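Local coordinates for protein glycerol kinase, putative (Plasmodium falciparum, PDB 2W40) that probably phosphorylates glycerol at the expense of ATP to give sn-glycerol 3-phosphate, as an FGGY-family kinase of the sugar kinase/Hsp70/actin superfamily, at residues Asn124-Gln127 against Lys128-Thr132; Ile143-Leu146 against Ile147-Pro151; Asn174-Lys177 against Gly178-Tyr181. One frame throughout, in Å; residues are numbered along the deposited sequence.

From the N terminus, the three contacts follow one another in series; none encloses or crosses another, and each is a turn or two of local chain at or near the end of a helix in the FGGY N-terminal region. Contact 1 ends helix 123-130, which lies against helix 202-207 and reaches residues such as Ser285 in the FGGY C-terminal region. Contact 2, about 23 Å away centre to centre, ends the next helix, 140-149, and leads directly into helix 151-158. Contact 3 closes helix 167-176 before strand 181-183, between helix 49-70 and strand 241-247 of the six-stranded sheet. Its centre is about 31 Å from that of contact 1.

Contact 1. Residues Asn124-Gln127 against Lys128-Thr132; sequences NDIQ and KKTGT. With EDO (1,2-ethanediol), chain B.
With a chi1 of 70°, Thr130 sets OG1 between its own backbone N and carbonyl carbon, turning the hydroxyl back along helix 123-130 onto Ile126 O. Ile126 holds CG1 beside its backbone N (chi1 -54°), which leaves CG2 anti to that N and next to Thr130, the two side chains running side by side. Ile126 O therefore takes two bonds from one residue, from Thr130 N and from Thr130 OG1, the latter at 2.9 Å. The hydroxyl stands above the carbonyl plane, 43° out of it, while the amide lies much nearer that plane. Lys128 N and Lys129 N continue the i to i-4 pattern onto Asn124 O and Asp125 O. The last such bond, Gly131 N to Gln127 O, is 2.7 Å long. This is a helix C-terminus closed by a glycine of positive phi, backbone angles that glycine readily adopts. The chain folds back beyond it: Thr132 O meets Gln127 CA at 3.3 Å in a CA-H...O contact and Ile126 CG2 at 3.4 Å. Lys129, its chain bent at three successive torsions from chi2 on, brings NZ within 2.7 Å of O2 of an ethanediol and also forms a salt bridge with Asp201. Gln127 extends the other way, NE2 bonding Ser285 O and a water 2.9 Å from NE2. Helix 202-207 covers Ile126 and Thr130 through Ile207 and Met204. The hydroxyl thus satisfies its own proton within the buried helix end and adds a second donor to a carbonyl of the final turn.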
ATOM      1  N   ASN C 124      11.528   5.651  34.639  1.00 11.66           N
ATOM      2  CA  ASN C 124      11.148   4.699  35.703  1.00 13.62           C
ATOM      3  C   ASN C 124      10.366   5.353  36.840  1.00 13.12           C
ATOM      4  O   ASN C 124       9.487   4.755  37.441  1.00 14.47           O
ATOM      5  CB  ASN C 124      12.324   3.968  36.298  1.00 13.76           C
ATOM      6  CG  ASN C 124      13.113   3.196  35.244  1.00 22.71           C
ATOM      7  OD1 ASN C 124      13.205   1.925  35.275  1.00 28.91           O
ATOM      8  ND2 ASN C 124      13.766   3.951  34.346  1.00 26.39           N
ATOM      9  N   ASP C 125      10.647   6.626  37.094  1.00 13.82           N
ATOM     10  CA  ASP C 125       9.923   7.359  38.059  1.00 12.61           C
ATOM     11  C   ASP C 125       8.505   7.645  37.582  1.00 10.80           C
ATOM     12  O   ASP C 125       7.567   7.562  38.360  1.00 11.01           O
ATOM     13  CB  ASP C 125      10.563   8.712  38.348  1.00 15.12           C
ATOM     14  CG  ASP C 125      11.765   8.613  39.295  1.00 19.45           C
ATOM     15  OD1 ASP C 125      12.046   7.540  39.885  1.00 24.64           O
ATOM     16  OD2 ASP C 125      12.423   9.669  39.439  1.00 25.86           O
ATOM     17  N   ILE C 126       8.370   7.998  36.326  1.00  9.63           N
ATOM     18  CA  ILE C 126       7.017   8.219  35.739  1.00  8.44           C
ATOM     19  C   ILE C 126       6.170   6.895  35.812  1.00  8.64           C
ATOM     20  O   ILE C 126       5.018   6.898  36.146  1.00 10.61           O
ATOM     21  CB  ILE C 126       7.120   8.810  34.311  1.00  8.91           C
ATOM     22  CG1 ILE C 126       8.013  10.104  34.341  1.00 11.58           C
ATOM     23  CG2 ILE C 126       5.741   8.892  33.676  1.00  9.47           C
ATOM     24  CD1 ILE C 126       7.453  11.188  35.054  1.00 11.82           C
ATOM     25  N   GLN C 127       6.837   5.798  35.502  1.00  9.49           N
ATOM     26  CA  GLN C 127       6.204   4.492  35.475  1.00  8.48           C
ATOM     27  C   GLN C 127       5.794   4.077  36.845  1.00  9.56           C
ATOM     28  O   GLN C 127       4.670   3.586  37.054  1.00  8.72           O
ATOM     29  CB  GLN C 127       7.090   3.502  34.780  1.00  9.84           C
ATOM     30  CG  GLN C 127       6.407   2.090  34.661  1.00 10.18           C
ATOM     31  CD  GLN C 127       7.381   0.942  34.397  1.00  9.95           C
ATOM     32  OE1 GLN C 127       8.610   0.997  34.685  1.00 13.83           O
ATOM     33  NE2 GLN C 127       6.810  -0.148  33.884  1.00 12.88           N
ATOM     34  N   LYS C 128       6.649   4.289  37.846  1.00 10.34           N
ATOM     35  CA  LYS C 128       6.306   3.922  39.240  1.00 11.66           C
ATOM     36  C   LYS C 128       5.098   4.736  39.694  1.00 10.28           C
ATOM     37  O   LYS C 128       4.207   4.266  40.325  1.00 11.21           O
ATOM     38  CB  LYS C 128       7.466   4.129  40.189  1.00 15.19           C
ATOM     39  CG  LYS C 128       8.662   3.137  40.074  1.00 24.11           C
ATOM     40  CD  LYS C 128       8.220   1.615  39.917  1.00 30.38           C
ATOM     41  CE  LYS C 128       9.430   0.650  39.886  1.00 29.56           C
ATOM     42  NZ  LYS C 128       9.257  -0.574  38.989  1.00 31.09           N
ATOM     43  N   LYS C 129       5.057   6.001  39.308  1.00  9.64           N
ATOM     44  CA  LYS C 129       3.955   6.843  39.749  1.00  8.83           C
ATOM     45  C   LYS C 129       2.619   6.451  39.108  1.00  8.44           C
ATOM     46  O   LYS C 129       1.621   6.436  39.780  1.00  9.39           O
ATOM     47  CB  LYS C 129       4.348   8.276  39.527  1.00  8.14           C
ATOM     48  CG  LYS C 129       3.268   9.311  39.864  1.00 10.17           C
ATOM     49  CD  LYS C 129       2.789   9.338  41.309  1.00 14.09           C
ATOM     50  CE  LYS C 129       3.864   9.805  42.443  1.00 15.21           C
ATOM     51  NZ  LYS C 129       4.354  11.211  42.145  1.00 18.49           N
ATOM     52  N   THR C 130       2.649   6.302  37.771  1.00  7.98           N
ATOM     53  CA  THR C 130       1.438   6.267  36.944  1.00  8.10           C
ATOM     54  C   THR C 130       1.118   4.935  36.333  1.00  7.79           C
ATOM     55  O   THR C 130       0.045   4.747  35.809  1.00  8.47           O
ATOM     56  CB  THR C 130       1.459   7.347  35.798  1.00  9.26           C
ATOM     57  OG1 THR C 130       2.457   6.914  34.843  1.00  9.04           O
ATOM     58  CG2 THR C 130       1.650   8.773  36.331  1.00 10.86           C
ATOM     59  N   GLY C 131       2.086   4.038  36.237  1.00  8.62           N
ATOM     60  CA  GLY C 131       1.932   2.817  35.462  1.00  7.73           C
ATOM     61  C   GLY C 131       2.379   2.717  34.013  1.00  7.14           C
ATOM     62  O   GLY C 131       2.465   1.646  33.430  1.00  9.13           O
ATOM     63  N   THR C 132       2.869   3.848  33.511  1.00  8.11           N
ATOM     64  CA  THR C 132       3.312   3.973  32.141  1.00  6.94           C
ATOM     65  C   THR C 132       4.500   4.955  32.034  1.00  8.36           C
ATOM     66  O   THR C 132       4.648   5.797  32.893  1.00  8.46           O
ATOM     67  CB  THR C 132       2.129   4.528  31.199  1.00  8.76           C
ATOM     68  OG1 THR C 132       2.489   4.379  29.816  1.00 10.74           O
ATOM     69  CG2 THR C 132       1.700   5.977  31.638  1.00  9.70           C
TER
HETATM   70  C1  EDO B1505       6.875  12.548  38.618  1.00 28.96           C
HETATM   71  O1  EDO B1505       8.183  12.721  39.172  1.00 32.95           O
HETATM   72  C2  EDO B1505       6.575  11.131  39.029  1.00 23.85           C
HETATM   73  O2  EDO B1505       6.514  11.032  40.467  1.00 22.63           O
HETATM   74  O   HOH W   1       4.184  -1.373  33.502  1.00 10.46           O

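Contact 2. Residues Ile143-Leu146 against Ile147-Pro151; sequences ILWL and IQNNP. With EDO (1,2-ethanediol), chain D.
Ile143 and Ile147, one turn apart on helix 140-149, point the same way, and Ile143 CG2 touches Ile147 CD1 at 4.0 Å. Their backbones are joined by the bond from Ile147 N to Ile143 O. Next, Leu144 O receives Gln148 N almost in line with the carbonyl, while Leu144 CD1 lies 3.8 Å from Gln148 NE2, the glutamine's extended chain passing obliquely over the leucine. Trp145 pairs with Asn149 through both its ring and its carbonyl. The ring swings out with CG opposite the backbone N (chi1 -173°), and the Asn149 amide stacks over one face, the two planes 24° apart. Asn149 ND2 stands 3.2 Å above the indole plane, offset toward the rim, and Asn149 CB makes a CH-pi contact with the six-membered ring, 4.1 Å from its centroid. That same ND2 bonds Trp145 O at 2.9 Å, with the oxygen in the amide plane, a bond that helps set the tilt of the amide over the indole; the backbone bond from Asn149 N to Trp145 O is weak. Arg109 adds a cation-pi contact to Trp145. Leu146 turns to strand 88-92 and Ile153, its CD2 lying at the edge of the indole, in plane. Here the helix ends and Asn150 becomes the N-cap of helix 151-158, its OD1 weakly bonded to Ile153 N. Beside the indole sits an ethanediol, whose O2 takes a bond from Asn150 ND2 at 2.6 Å.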
ATOM      1  N   ILE C 143      -3.490  17.143  26.700  1.00  7.04           N
ATOM      2  CA  ILE C 143      -3.943  18.241  27.486  1.00  8.03           C
ATOM      3  C   ILE C 143      -2.848  19.334  27.368  1.00  8.26           C
ATOM      4  O   ILE C 143      -3.146  20.519  27.232  1.00  8.71           O
ATOM      5  CB  ILE C 143      -4.090  17.796  28.937  1.00  8.21           C
ATOM      6  CG1 ILE C 143      -5.306  16.786  29.111  1.00  7.45           C
ATOM      7  CG2 ILE C 143      -4.263  19.011  29.878  1.00  9.27           C
ATOM      8  CD1 ILE C 143      -5.278  15.903  30.467  1.00  9.34           C
ATOM      9  N   LEU C 144      -1.576  18.920  27.571  1.00  8.59           N
ATOM     10  CA  LEU C 144      -0.456  19.834  27.440  1.00  9.68           C
ATOM     11  C   LEU C 144      -0.447  20.556  26.092  1.00  8.29           C
ATOM     12  O   LEU C 144      -0.291  21.798  26.004  1.00 11.35           O
ATOM     13  CB  LEU C 144       0.842  19.140  27.685  1.00 11.15           C
ATOM     14  CG  LEU C 144       2.139  20.025  27.587  1.00 11.46           C
ATOM     15  CD1 LEU C 144       2.131  21.194  28.557  1.00 11.70           C
ATOM     16  CD2 LEU C 144       3.379  19.101  27.785  1.00 10.60           C
ATOM     17  N   TRP C 145      -0.629  19.844  25.029  1.00  9.72           N
ATOM     18  CA  TRP C 145      -0.686  20.443  23.738  1.00  8.73           C
ATOM     19  C   TRP C 145      -1.772  21.506  23.660  1.00  9.70           C
ATOM     20  O   TRP C 145      -1.554  22.616  23.123  1.00 11.49           O
ATOM     21  CB  TRP C 145      -0.956  19.385  22.670  1.00 10.89           C
ATOM     22  CG  TRP C 145      -0.859  19.908  21.269  1.00 12.41           C
ATOM     23  CD1 TRP C 145       0.259  19.914  20.469  1.00 14.08           C
ATOM     24  CD2 TRP C 145      -1.894  20.502  20.494  1.00 10.44           C
ATOM     25  NE1 TRP C 145      -0.063  20.448  19.249  1.00 13.73           N
ATOM     26  CE2 TRP C 145      -1.339  20.857  19.255  1.00 13.21           C
ATOM     27  CE3 TRP C 145      -3.232  20.807  20.742  1.00 11.62           C
ATOM     28  CZ2 TRP C 145      -2.094  21.427  18.243  1.00 12.36           C
ATOM     29  CZ3 TRP C 145      -3.976  21.389  19.736  1.00 12.31           C
ATOM     30  CH2 TRP C 145      -3.374  21.735  18.526  1.00 13.74           C
ATOM     31  N   LEU C 146      -2.961  21.203  24.163  1.00 10.28           N
ATOM     32  CA  LEU C 146      -4.107  22.156  24.177  1.00 10.90           C
ATOM     33  C   LEU C 146      -3.747  23.450  24.932  1.00 10.67           C
ATOM     34  O   LEU C 146      -4.006  24.547  24.462  1.00 13.87           O
ATOM     35  CB  LEU C 146      -5.382  21.498  24.725  1.00 11.53           C
ATOM     36  CG  LEU C 146      -5.987  20.516  23.730  1.00 12.71           C
ATOM     37  CD1 LEU C 146      -7.007  19.626  24.519  1.00 13.45           C
ATOM     38  CD2 LEU C 146      -6.593  21.279  22.559  1.00 14.43           C
ATOM     39  N   ILE C 147      -3.136  23.326  26.086  1.00  9.66           N
ATOM     40  CA  ILE C 147      -2.708  24.433  26.933  1.00 11.30           C
ATOM     41  C   ILE C 147      -1.649  25.268  26.206  1.00 12.29           C
ATOM     42  O   ILE C 147      -1.762  26.481  26.165  1.00 13.23           O
ATOM     43  CB  ILE C 147      -2.098  23.885  28.248  1.00  9.02           C
ATOM     44  CG1 ILE C 147      -3.180  23.328  29.193  1.00 10.49           C
ATOM     45  CG2 ILE C 147      -1.340  24.921  29.094  1.00 12.54           C
ATOM     46  CD1 ILE C 147      -2.560  22.544  30.377  1.00 10.04           C
ATOM     47  N   GLN C 148      -0.692  24.610  25.549  1.00 12.51           N
ATOM     48  CA  GLN C 148       0.360  25.293  24.837  1.00 14.25           C
ATOM     49  C   GLN C 148      -0.106  25.974  23.582  1.00 14.16           C
ATOM     50  O   GLN C 148       0.556  26.941  23.131  1.00 16.36           O
ATOM     51  CB  GLN C 148       1.500  24.338  24.474  1.00 14.71           C
ATOM     52  CG  GLN C 148       2.310  23.847  25.609  1.00 14.04           C
ATOM     53  CD  GLN C 148       3.534  23.127  25.144  1.00 16.47           C
ATOM     54  OE1 GLN C 148       3.674  22.759  23.949  1.00 22.43           O
ATOM     55  NE2 GLN C 148       4.459  22.932  26.079  1.00 17.61           N
ATOM     56  N   ASN C 149      -1.195  25.518  22.966  1.00 12.86           N
ATOM     57  CA  ASN C 149      -1.566  26.018  21.683  1.00 15.04           C
ATOM     58  C   ASN C 149      -2.845  26.865  21.710  1.00 14.18           C
ATOM     59  O   ASN C 149      -3.282  27.328  20.648  1.00 15.59           O
ATOM     60  CB  ASN C 149      -1.659  24.873  20.713  1.00 16.43           C
ATOM     61  CG  ASN C 149      -0.247  24.334  20.310  1.00 17.47           C
ATOM     62  OD1 ASN C 149       0.358  24.851  19.314  1.00 21.58           O
ATOM     63  ND2 ASN C 149       0.247  23.290  20.998  1.00 12.16           N
ATOM     64  N   ASN C 150      -3.461  27.019  22.874  1.00 13.21           N
ATOM     65  CA  ASN C 150      -4.728  27.753  22.989  1.00 12.96           C
ATOM     66  C   ASN C 150      -4.739  28.510  24.315  1.00 11.91           C
ATOM     67  O   ASN C 150      -4.983  27.957  25.419  1.00 11.24           O
ATOM     68  CB  ASN C 150      -5.854  26.780  22.855  1.00 15.38           C
ATOM     69  CG  ASN C 150      -7.168  27.436  22.816  1.00 20.24           C
ATOM     70  OD1 ASN C 150      -7.382  28.530  23.391  1.00 26.24           O
ATOM     71  ND2 ASN C 150      -8.070  26.831  22.082  1.00 24.36           N
ATOM     72  N   PRO C 151      -4.406  29.805  24.283  1.00 12.65           N
ATOM     73  CA  PRO C 151      -4.381  30.531  25.539  1.00 12.32           C
ATOM     74  C   PRO C 151      -5.698  30.584  26.252  1.00 11.27           C
ATOM     75  O   PRO C 151      -5.692  30.679  27.421  1.00 11.40           O
ATOM     76  CB  PRO C 151      -3.887  31.919  25.172  1.00 15.39           C
ATOM     77  CG  PRO C 151      -3.430  31.903  23.755  1.00 15.84           C
ATOM     78  CD  PRO C 151      -3.856  30.574  23.132  1.00 13.79           C
TER
HETATM   79  C1  EDO D1513      -4.811  24.919  19.116  1.00 40.23           C
HETATM   80  O1  EDO D1513      -5.317  25.239  17.816  1.00 39.98           O
HETATM   81  C2  EDO D1513      -5.922  24.489  20.032  1.00 40.89           C
HETATM   82  O2  EDO D1513      -6.863  25.559  20.171  1.00 40.64           O

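Contact 3. Residues Asn174-Lys177 against Gly178-Tyr181; sequences NLTK and GNCY. With EDO (1,2-ethanediol), chain E.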
ATOM      1  N   ASN C 174     -22.998  15.928  30.762  1.00  9.36           N
ATOM      2  CA  ASN C 174     -24.133  16.341  29.986  1.00  8.62           C
ATOM      3  C   ASN C 174     -25.423  15.720  30.455  1.00  9.12           C
ATOM      4  O   ASN C 174     -26.426  16.374  30.568  1.00  9.27           O
ATOM      5  CB  ASN C 174     -23.889  16.075  28.511  1.00  9.16           C
ATOM      6  CG  ASN C 174     -22.912  17.022  27.900  1.00  8.82           C
ATOM      7  OD1 ASN C 174     -21.758  16.695  27.622  1.00 15.42           O
ATOM      8  ND2 ASN C 174     -23.371  18.170  27.597  1.00 15.23           N
ATOM      9  N   LEU C 175     -25.408  14.427  30.715  1.00  8.96           N
ATOM     10  CA  LEU C 175     -26.671  13.722  31.157  1.00  8.80           C
ATOM     11  C   LEU C 175     -27.262  14.250  32.468  1.00  6.98           C
ATOM     12  O   LEU C 175     -28.480  14.365  32.622  1.00 10.18           O
ATOM     13  CB  LEU C 175     -26.474  12.222  31.262  1.00  8.90           C
ATOM     14  CG  LEU C 175     -26.365  11.482  29.928  1.00 10.28           C
ATOM     15  CD1 LEU C 175     -25.755  10.090  30.185  1.00 11.29           C
ATOM     16  CD2 LEU C 175     -27.797  11.443  29.244  1.00 10.46           C
ATOM     17  N   THR C 176     -26.368  14.612  33.375  1.00  7.86           N
ATOM     18  CA  THR C 176     -26.675  15.048  34.732  1.00  8.11           C
ATOM     19  C   THR C 176     -26.804  16.567  34.873  1.00  7.43           C
ATOM     20  O   THR C 176     -27.140  17.040  35.920  1.00  9.42           O
ATOM     21  CB  THR C 176     -25.681  14.510  35.785  1.00  7.29           C
ATOM     22  OG1 THR C 176     -24.426  15.183  35.633  1.00  9.65           O
ATOM     23  CG2 THR C 176     -25.553  13.025  35.801  1.00  8.65           C
ATOM     24  N   LYS C 177     -26.529  17.329  33.787  1.00  8.86           N
ATOM     25  CA  LYS C 177     -26.493  18.768  33.795  1.00 10.11           C
ATOM     26  C   LYS C 177     -25.484  19.323  34.790  1.00 10.13           C
ATOM     27  O   LYS C 177     -25.749  20.297  35.498  1.00 12.90           O
ATOM     28  CB  LYS C 177     -27.905  19.370  33.962  1.00  9.76           C
ATOM     29  CG  LYS C 177     -28.839  18.925  32.890  1.00 12.10           C
ATOM     30  CD  LYS C 177     -30.197  19.667  33.029  1.00 16.63           C
ATOM     31  CE  LYS C 177     -30.085  21.097  32.645  1.00 24.75           C
ATOM     32  NZ  LYS C 177     -29.591  21.248  31.177  1.00 31.79           N
ATOM     33  N   GLY C 178     -24.321  18.695  34.837  1.00  8.29           N
ATOM     34  CA  GLY C 178     -23.140  19.335  35.489  1.00  9.98           C
ATOM     35  C   GLY C 178     -22.292  18.506  36.408  1.00  8.43           C
ATOM     36  O   GLY C 178     -21.258  19.006  36.850  1.00 10.23           O
ATOM     37  N   ASN C 179     -22.648  17.255  36.724  1.00  8.02           N
ATOM     38  CA  ASN C 179     -21.779  16.480  37.619  1.00  8.55           C
ATOM     39  C   ASN C 179     -20.434  16.225  36.933  1.00  8.17           C
ATOM     40  O   ASN C 179     -20.387  15.964  35.753  1.00  8.66           O
ATOM     41  CB  ASN C 179     -22.379  15.123  38.017  1.00  7.26           C
ATOM     42  CG  ASN C 179     -23.669  15.243  38.819  1.00  7.84           C
ATOM     43  OD1 ASN C 179     -24.061  16.313  39.248  1.00 10.75           O
ATOM     44  ND2 ASN C 179     -24.268  14.072  39.097  1.00  9.08           N
ATOM     45  N   CYS C 180     -19.356  16.258  37.705  1.00  8.95           N
ATOM     46  CA  CYS C 180     -18.011  16.092  37.206  1.00  9.02           C
ATOM     47  C   CYS C 180     -17.366  14.927  37.973  1.00  8.44           C
ATOM     48  O   CYS C 180     -16.823  15.055  39.131  1.00 10.17           O
ATOM     49  CB  CYS C 180     -17.197  17.376  37.468  1.00  8.83           C
ATOM     50  SG  CYS C 180     -17.682  18.803  36.433  1.00 12.41           S
ATOM     51  N   TYR C 181     -17.408  13.783  37.283  1.00  7.60           N
ATOM     52  CA  TYR C 181     -16.908  12.564  37.824  1.00  6.52           C
ATOM     53  C   TYR C 181     -16.119  11.799  36.803  1.00  7.15           C
ATOM     54  O   TYR C 181     -16.372  11.847  35.630  1.00  7.89           O
ATOM     55  CB  TYR C 181     -18.055  11.620  38.275  1.00  7.44           C
ATOM     56  CG  TYR C 181     -18.870  12.091  39.428  1.00  8.92           C
ATOM     57  CD1 TYR C 181     -18.295  12.392  40.609  1.00 11.13           C
ATOM     58  CD2 TYR C 181     -20.244  12.064  39.368  1.00  8.32           C
ATOM     59  CE1 TYR C 181     -19.039  12.748  41.715  1.00  9.71           C
ATOM     60  CE2 TYR C 181     -21.017  12.426  40.467  1.00  9.67           C
ATOM     61  CZ  TYR C 181     -20.398  12.771  41.644  1.00  9.52           C
ATOM     62  OH  TYR C 181     -21.136  13.085  42.755  1.00 14.14           O
TER
HETATM   63  C1  EDO E1510     -27.368  14.389  39.373  1.00 11.86           C
HETATM   64  O1  EDO E1510     -28.212  15.317  38.318  1.00 18.25           O
HETATM   65  C2  EDO E1510     -27.395  14.562  40.878  1.00 24.56           C
HETATM   66  O2  EDO E1510     -27.966  13.521  41.755  1.00 28.76           O
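Asn179 N donates to Thr176 OG1 over 2.9 Å, the bond that ties the loop back to the end of helix 167-176. Around it the two side chains cross at about a right angle. Asn179 CB sits 3.1 Å from Thr176 OG1, and the amide end passes the threonine's carbon side, with Asn179 ND2 3.6 Å from Thr176 CB. Thr176 tucks its hydroxyl back over its own main chain (chi1 72°), where it meets both Asn179 N and Ile172 O, one turn back in the helix. The helix closes in a Schellman motif: Lys177 takes a phi of 58°, and Gly178 follows with a phi of 135°, a conformation that glycine readily adopts. Farther out, Asn179 ND2 bonds Phe226 O, holding the loop to strand 225-228, and Lys177 NZ pairs with Glu232. An ethanediol lies alongside, while Ile242 of strand 241-247 packs against Thr176. The threonine hydroxyl gives its proton to Ile172 O and accepts from Asn179 N, so at this buried residue it serves as donor and acceptor at once.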